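Local atomic coordinates of MccF (Escherichia coli, PDB entry 4IIY), a protein that confers self-immunity to microcin C7, probably as a hydrolase of the S66 (LD-carboxypeptidase) peptidase family. Residues K188-Y200 with K358-E370. The protein carries 1 engineered substitution. Sequence-based numbering, arbitrary orientation.
Sequences KILTRKQSGIYTY and KNISITEQYLSTE. With EDO (1,2-ethanediol), chain Q; EDO (1,2-ethanediol), chain O.
Y198 and I362 form an antiparallel hydrogen-bonded pair, Y198 N giving to I362 O at 3.0 Å and I362 N returning to Y198 O. Beyond it Y200 N meets I360 O almost head-on, and a water bridges Y200 O and I360 N. Between these bonds lies the non-hydrogen-bonded pair T199 and S361, whose hydroxyls share a hydrogen bond, T199 OG1 to S361 OG at 2.8 Å.

The polar interactions of the following loop centre on Y366. Its CG sits between the backbone N and the carbonyl carbon (chi1 59°), which sends the ring back toward the end of helix 178-191. There Y366 OH donates to I189 O at 2.7 Å, in the carbonyl plane and on a lone pair, while R192 NH1 donates to the same hydroxyl at 3.2 Å. The Q194 amide stands nearly upright on the ring, planes 81° apart, with NE2 over one face near the rim; its OE1 accepts Y366 N at 3.0 Å, the donor lying above the amide plane. One of two ethanediol molecules, probably from the crystallisation liquor, accepts from R192 NH1 and donates to Q194 OE1 through its O2. A phenylalanine in place of Y366 would probably leave I189 O and R192 NH1 without the hydroxyl that joins them.

Apolar contacts gather on the face carrying Y198 and I362. I362 CD1 reaches I189 CD1 at 3.9 Å and also approaches Y198 CD2, while I362 CG1 lies 3.8 Å from Y200 CE2; Y200 OH itself hydrogen-bonds to T344 O. Farther along, L367 CD1 packs against L190 CD2, beside F163 of strand 162-164.

Strand 198-199 is an outermost strand of the mixed sheet containing 236-245 and 266-270, added antiparallel to 359-362, and the C-terminal tail folds back over the end of helix 178-191, joining that sheet to the part of the fold containing strand 162-164.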
loop_
_atom_site.group_PDB
_atom_site.type_symbol
_atom_site.label_atom_id
_atom_site.label_comp_id
_atom_site.label_asym_id
_atom_site.label_seq_id
_atom_site.Cartn_x
_atom_site.Cartn_y
_atom_site.Cartn_z
ATOM N N LYS B 188 -21.891 -6.894 -24.189
ATOM C CA LYS B 188 -23.079 -7.510 -23.604
ATOM C C LYS B 188 -23.561 -6.771 -22.354
ATOM O O LYS B 188 -24.744 -6.422 -22.232
ATOM C CB LYS B 188 -22.795 -8.970 -23.250
ATOM C CG LYS B 188 -23.964 -9.705 -22.602
ATOM C CD LYS B 188 -25.104 -9.904 -23.583
ATOM C CE LYS B 188 -26.189 -10.804 -23.015
ATOM N NZ LYS B 188 -27.260 -11.047 -24.023
ATOM N N ILE B 189 -22.650 -6.550 -21.415
ATOM C CA ILE B 189 -23.000 -5.941 -20.139
ATOM C C ILE B 189 -23.553 -4.533 -20.335
ATOM O O ILE B 189 -24.537 -4.146 -19.700
ATOM C CB ILE B 189 -21.776 -5.888 -19.193
ATOM C CG1 ILE B 189 -21.351 -7.296 -18.766
ATOM C CG2 ILE B 189 -22.086 -5.060 -17.960
ATOM C CD1 ILE B 189 -22.402 -8.039 -17.967
ATOM N N LEU B 190 -22.932 -3.770 -21.225
ATOM C CA LEU B 190 -23.256 -2.360 -21.341
ATOM C C LEU B 190 -24.412 -2.066 -22.304
ATOM O O LEU B 190 -25.010 -0.991 -22.226
ATOM C CB LEU B 190 -22.009 -1.552 -21.720
ATOM C CG LEU B 190 -20.854 -1.604 -20.711
ATOM C CD1 LEU B 190 -19.661 -0.832 -21.234
ATOM C CD2 LEU B 190 -21.267 -1.071 -19.341
ATOM N N THR B 191 -24.727 -2.993 -23.210
ATOM C CA THR B 191 -25.823 -2.751 -24.160
ATOM C C THR B 191 -27.094 -3.559 -23.910
ATOM O O THR B 191 -28.151 -3.220 -24.455
ATOM C CB THR B 191 -25.415 -2.978 -25.632
ATOM O OG1 THR B 191 -25.236 -4.377 -25.882
ATOM C CG2 THR B 191 -24.159 -2.211 -25.983
ATOM N N ARG B 192 -27.019 -4.607 -23.097
ATOM C CA ARG B 192 -28.174 -5.486 -22.908
ATOM C C ARG B 192 -29.372 -4.773 -22.296
ATOM O O ARG B 192 -29.231 -3.775 -21.593
ATOM C CB ARG B 192 -27.809 -6.700 -22.044
ATOM C CG ARG B 192 -27.387 -6.361 -20.613
ATOM C CD ARG B 192 -27.092 -7.613 -19.807
ATOM N NE ARG B 192 -28.314 -8.279 -19.349
ATOM C CZ ARG B 192 -28.996 -7.910 -18.270
ATOM N NH1 ARG B 192 -28.596 -6.865 -17.556
ATOM N NH2 ARG B 192 -30.095 -8.568 -17.916
ATOM N N LYS B 193 -30.562 -5.294 -22.574
ATOM C CA LYS B 193 -31.762 -4.826 -21.892
ATOM C C LYS B 193 -31.656 -5.129 -20.408
ATOM O O LYS B 193 -31.178 -6.195 -20.018
ATOM C CB LYS B 193 -33.003 -5.512 -22.460
ATOM C CG LYS B 193 -33.186 -5.345 -23.955
ATOM C CD LYS B 193 -33.331 -3.885 -24.334
ATOM C CE LYS B 193 -34.212 -3.718 -25.563
ATOM N NZ LYS B 193 -35.474 -3.000 -25.226
ATOM N N GLN B 194 -32.103 -4.188 -19.585
ATOM C CA GLN B 194 -32.047 -4.329 -18.139
ATOM C C GLN B 194 -33.305 -5.015 -17.625
ATOM O O GLN B 194 -34.120 -4.404 -16.933
ATOM C CB GLN B 194 -31.908 -2.961 -17.476
ATOM C CG GLN B 194 -30.643 -2.203 -17.839
ATOM C CD GLN B 194 -29.431 -2.653 -17.049
ATOM O OE1 GLN B 194 -29.516 -2.903 -15.846
ATOM N NE2 GLN B 194 -28.289 -2.759 -17.727
ATOM N N SER B 195 -33.466 -6.282 -17.978
ATOM C CA SER B 195 -34.612 -7.060 -17.527
ATOM C C SER B 195 -34.158 -8.453 -17.123
ATOM O O SER B 195 -33.473 -9.132 -17.888
ATOM C CB SER B 195 -35.668 -7.152 -18.628
ATOM O OG SER B 195 -36.820 -7.836 -18.164
ATOM N N GLY B 196 -34.538 -8.878 -15.925
ATOM C CA GLY B 196 -34.117 -10.166 -15.417
ATOM C C GLY B 196 -32.647 -10.139 -15.051
ATOM O O GLY B 196 -31.922 -9.192 -15.398
ATOM N N ILE B 197 -32.203 -11.172 -14.347
ATOM C CA ILE B 197 -30.816 -11.241 -13.917
ATOM C C ILE B 197 -29.913 -11.512 -15.111
ATOM O O ILE B 197 -30.360 -12.015 -16.149
ATOM C CB ILE B 197 -30.591 -12.307 -12.811
ATOM C CG1 ILE B 197 -30.577 -13.730 -13.384
ATOM C CG2 ILE B 197 -31.639 -12.160 -11.705
ATOM C CD1 ILE B 197 -30.258 -14.793 -12.348
ATOM N N TYR B 198 -28.644 -11.150 -14.968
ATOM C CA TYR B 198 -27.643 -11.487 -15.964
ATOM C C TYR B 198 -26.632 -12.456 -15.357
ATOM O O TYR B 198 -25.974 -12.122 -14.371
ATOM C CB TYR B 198 -26.902 -10.247 -16.474
ATOM C CG TYR B 198 -25.749 -10.688 -17.327
ATOM C CD1 TYR B 198 -25.962 -11.101 -18.634
ATOM C CD2 TYR B 198 -24.469 -10.805 -16.799
ATOM C CE1 TYR B 198 -24.919 -11.577 -19.416
ATOM C CE2 TYR B 198 -23.424 -11.279 -17.573
ATOM C CZ TYR B 198 -23.653 -11.658 -18.878
ATOM O OH TYR B 198 -22.608 -12.133 -19.636
ATOM N N THR B 199 -26.485 -13.641 -15.948
ATOM C CA THR B 199 -25.543 -14.638 -15.458
ATOM C C THR B 199 -24.290 -14.656 -16.331
ATOM O O THR B 199 -24.367 -14.826 -17.552
ATOM C CB THR B 199 -26.193 -16.038 -15.404
ATOM O OG1 THR B 199 -27.370 -15.974 -14.583
ATOM C CG2 THR B 199 -25.224 -17.067 -14.829
ATOM N N TYR B 200 -23.131 -14.467 -15.707
ATOM C CA TYR B 200 -21.876 -14.399 -16.445
ATOM C C TYR B 200 -21.526 -15.702 -17.154
ATOM O O TYR B 200 -21.730 -16.794 -16.616
ATOM C CB TYR B 200 -20.725 -14.008 -15.516
ATOM C CG TYR B 200 -20.668 -12.529 -15.237
ATOM C CD1 TYR B 200 -20.029 -11.660 -16.121
ATOM C CD2 TYR B 200 -21.250 -11.995 -14.097
ATOM C CE1 TYR B 200 -19.978 -10.306 -15.883
ATOM C CE2 TYR B 200 -21.203 -10.634 -13.849
ATOM C CZ TYR B 200 -20.566 -9.802 -14.744
ATOM O OH TYR B 200 -20.533 -8.450 -14.493
ATOM N N LYS B 358 -22.276 -23.107 -9.229
ATOM C CA LYS B 358 -21.024 -22.532 -9.739
ATOM C C LYS B 358 -21.264 -21.434 -10.767
ATOM O O LYS B 358 -20.743 -21.494 -11.880
ATOM C CB LYS B 358 -20.117 -23.607 -10.345
ATOM C CG LYS B 358 -20.003 -24.889 -9.540
ATOM C CD LYS B 358 -19.479 -24.672 -8.151
ATOM C CE LYS B 358 -19.329 -26.008 -7.432
ATOM N NZ LYS B 358 -19.341 -25.860 -5.948
ATOM N N ASN B 359 -22.048 -20.429 -10.395
ATOM C CA ASN B 359 -22.248 -19.290 -11.281
ATOM C C ASN B 359 -22.405 -17.991 -10.502
ATOM O O ASN B 359 -22.521 -17.993 -9.272
ATOM C CB ASN B 359 -23.398 -19.529 -12.279
ATOM C CG ASN B 359 -24.757 -19.706 -11.604
ATOM O OD1 ASN B 359 -25.069 -19.052 -10.612
ATOM N ND2 ASN B 359 -25.582 -20.600 -12.162
ATOM N N ILE B 360 -22.379 -16.886 -11.232
ATOM C CA ILE B 360 -22.445 -15.566 -10.626
ATOM C C ILE B 360 -23.272 -14.669 -11.533
ATOM O O ILE B 360 -23.106 -14.685 -12.757
ATOM C CB ILE B 360 -21.025 -14.991 -10.324
ATOM C CG1 ILE B 360 -21.113 -13.557 -9.783
ATOM C CG2 ILE B 360 -20.098 -15.072 -11.534
ATOM C CD1 ILE B 360 -19.769 -12.988 -9.328
ATOM N N SER B 361 -24.180 -13.908 -10.932
ATOM C CA SER B 361 -25.140 -13.112 -11.677
ATOM C C SER B 361 -25.262 -11.700 -11.117
ATOM O O SER B 361 -25.096 -11.489 -9.912
ATOM C CB SER B 361 -26.528 -13.760 -11.628
ATOM O OG SER B 361 -26.502 -15.106 -12.084
ATOM N N ILE B 362 -25.586 -10.753 -11.992
ATOM C CA ILE B 362 -25.995 -9.415 -11.580
ATOM C C ILE B 362 -27.512 -9.432 -11.386
ATOM O O ILE B 362 -28.249 -9.879 -12.274
ATOM C CB ILE B 362 -25.638 -8.359 -12.642
ATOM C CG1 ILE B 362 -24.171 -8.468 -13.081
ATOM C CG2 ILE B 362 -25.963 -6.965 -12.135
ATOM C CD1 ILE B 362 -23.871 -7.714 -14.366
ATOM N N THR B 363 -27.986 -8.973 -10.229
ATOM C CA THR B 363 -29.415 -9.068 -9.930
ATOM C C THR B 363 -30.104 -7.719 -9.752
ATOM O O THR B 363 -31.317 -7.666 -9.518
ATOM C CB THR B 363 -29.683 -9.938 -8.688
ATOM O OG1 THR B 363 -29.100 -9.318 -7.535
ATOM C CG2 THR B 363 -29.103 -11.333 -8.873
ATOM N N GLU B 364 -29.347 -6.635 -9.873
ATOM C CA GLU B 364 -29.888 -5.292 -9.699
ATOM C C GLU B 364 -29.581 -4.437 -10.927
ATOM O O GLU B 364 -28.482 -4.511 -11.486
ATOM C CB GLU B 364 -29.296 -4.654 -8.438
ATOM C CG GLU B 364 -29.670 -3.193 -8.255
ATOM C CD GLU B 364 -29.029 -2.552 -7.038
ATOM O OE1 GLU B 364 -28.328 -3.243 -6.275
ATOM O OE2 GLU B 364 -29.229 -1.333 -6.844
ATOM N N GLN B 365 -30.546 -3.621 -11.344
ATOM C CA GLN B 365 -30.381 -2.724 -12.480
ATOM C C GLN B 365 -29.168 -1.817 -12.288
ATOM O O GLN B 365 -28.977 -1.239 -11.218
ATOM C CB GLN B 365 -31.630 -1.859 -12.662
ATOM C CG GLN B 365 -31.583 -0.955 -13.869
ATOM C CD GLN B 365 -32.850 -0.124 -14.013
ATOM O OE1 GLN B 365 -33.812 -0.303 -13.263
ATOM N NE2 GLN B 365 -32.852 0.789 -14.972
ATOM N N TYR B 366 -28.362 -1.685 -13.339
ATOM C CA TYR B 366 -27.084 -0.974 -13.232
ATOM C C TYR B 366 -26.856 0.067 -14.334
ATOM O O TYR B 366 -25.849 0.773 -14.311
ATOM C CB TYR B 366 -25.924 -1.981 -13.165
ATOM C CG TYR B 366 -25.865 -2.895 -14.369
ATOM C CD1 TYR B 366 -25.181 -2.516 -15.517
ATOM C CD2 TYR B 366 -26.517 -4.119 -14.366
ATOM C CE1 TYR B 366 -25.136 -3.344 -16.634
ATOM C CE2 TYR B 366 -26.480 -4.952 -15.466
ATOM C CZ TYR B 366 -25.794 -4.567 -16.596
ATOM O OH TYR B 366 -25.789 -5.415 -17.691
ATOM N N LEU B 367 -27.794 0.159 -15.283
ATOM C CA LEU B 367 -27.840 1.245 -16.260
ATOM C C LEU B 367 -29.299 1.639 -16.446
ATOM O O LEU B 367 -30.191 0.837 -16.173
ATOM C CB LEU B 367 -27.232 0.820 -17.607
ATOM C CG LEU B 367 -25.711 0.603 -17.652
ATOM C CD1 LEU B 367 -25.278 -0.204 -18.868
ATOM C CD2 LEU B 367 -24.965 1.928 -17.606
ATOM N N SER B 368 -29.535 2.867 -16.896
ATOM C CA SER B 368 -30.888 3.320 -17.219
ATOM C C SER B 368 -31.486 2.471 -18.337
ATOM O O SER B 368 -30.766 1.969 -19.201
ATOM C CB SER B 368 -30.865 4.788 -17.641
ATOM O OG SER B 368 -30.345 5.598 -16.607
ATOM N N THR B 369 -32.804 2.301 -18.323
ATOM C CA THR B 369 -33.456 1.459 -19.322
ATOM C C THR B 369 -33.428 2.103 -20.709
ATOM O O THR B 369 -33.569 1.418 -21.723
ATOM C CB THR B 369 -34.906 1.128 -18.927
ATOM O OG1 THR B 369 -35.649 2.343 -18.772
ATOM C CG2 THR B 369 -34.936 0.352 -17.622
ATOM N N GLU B 370 -33.233 3.417 -20.746
ATOM C CA GLU B 370 -33.171 4.149 -22.005
ATOM C C GLU B 370 -32.182 5.312 -21.935
ATOM O O GLU B 370 -31.826 5.774 -20.847
ATOM C CB GLU B 370 -34.560 4.662 -22.393
HETATM C C1 EDO Q . -29.774 -7.215 -13.712
HETATM O O1 EDO Q . -29.261 -7.894 -14.858
HETATM C C2 EDO Q . -30.256 -5.839 -14.149
HETATM O O2 EDO Q . -30.008 -5.655 -15.548
HETATM C C1 EDO O . -29.829 -11.673 -19.178
HETATM O O1 EDO O . -31.106 -11.079 -18.905
HETATM C C2 EDO O . -29.521 -11.627 -20.673
HETATM O O2 EDO O . -29.169 -10.303 -21.095
HETATM O O HOH W 1 -32.871 -1.729 -20.698
HETATM O O HOH W 2 -21.384 -17.577 -13.941
#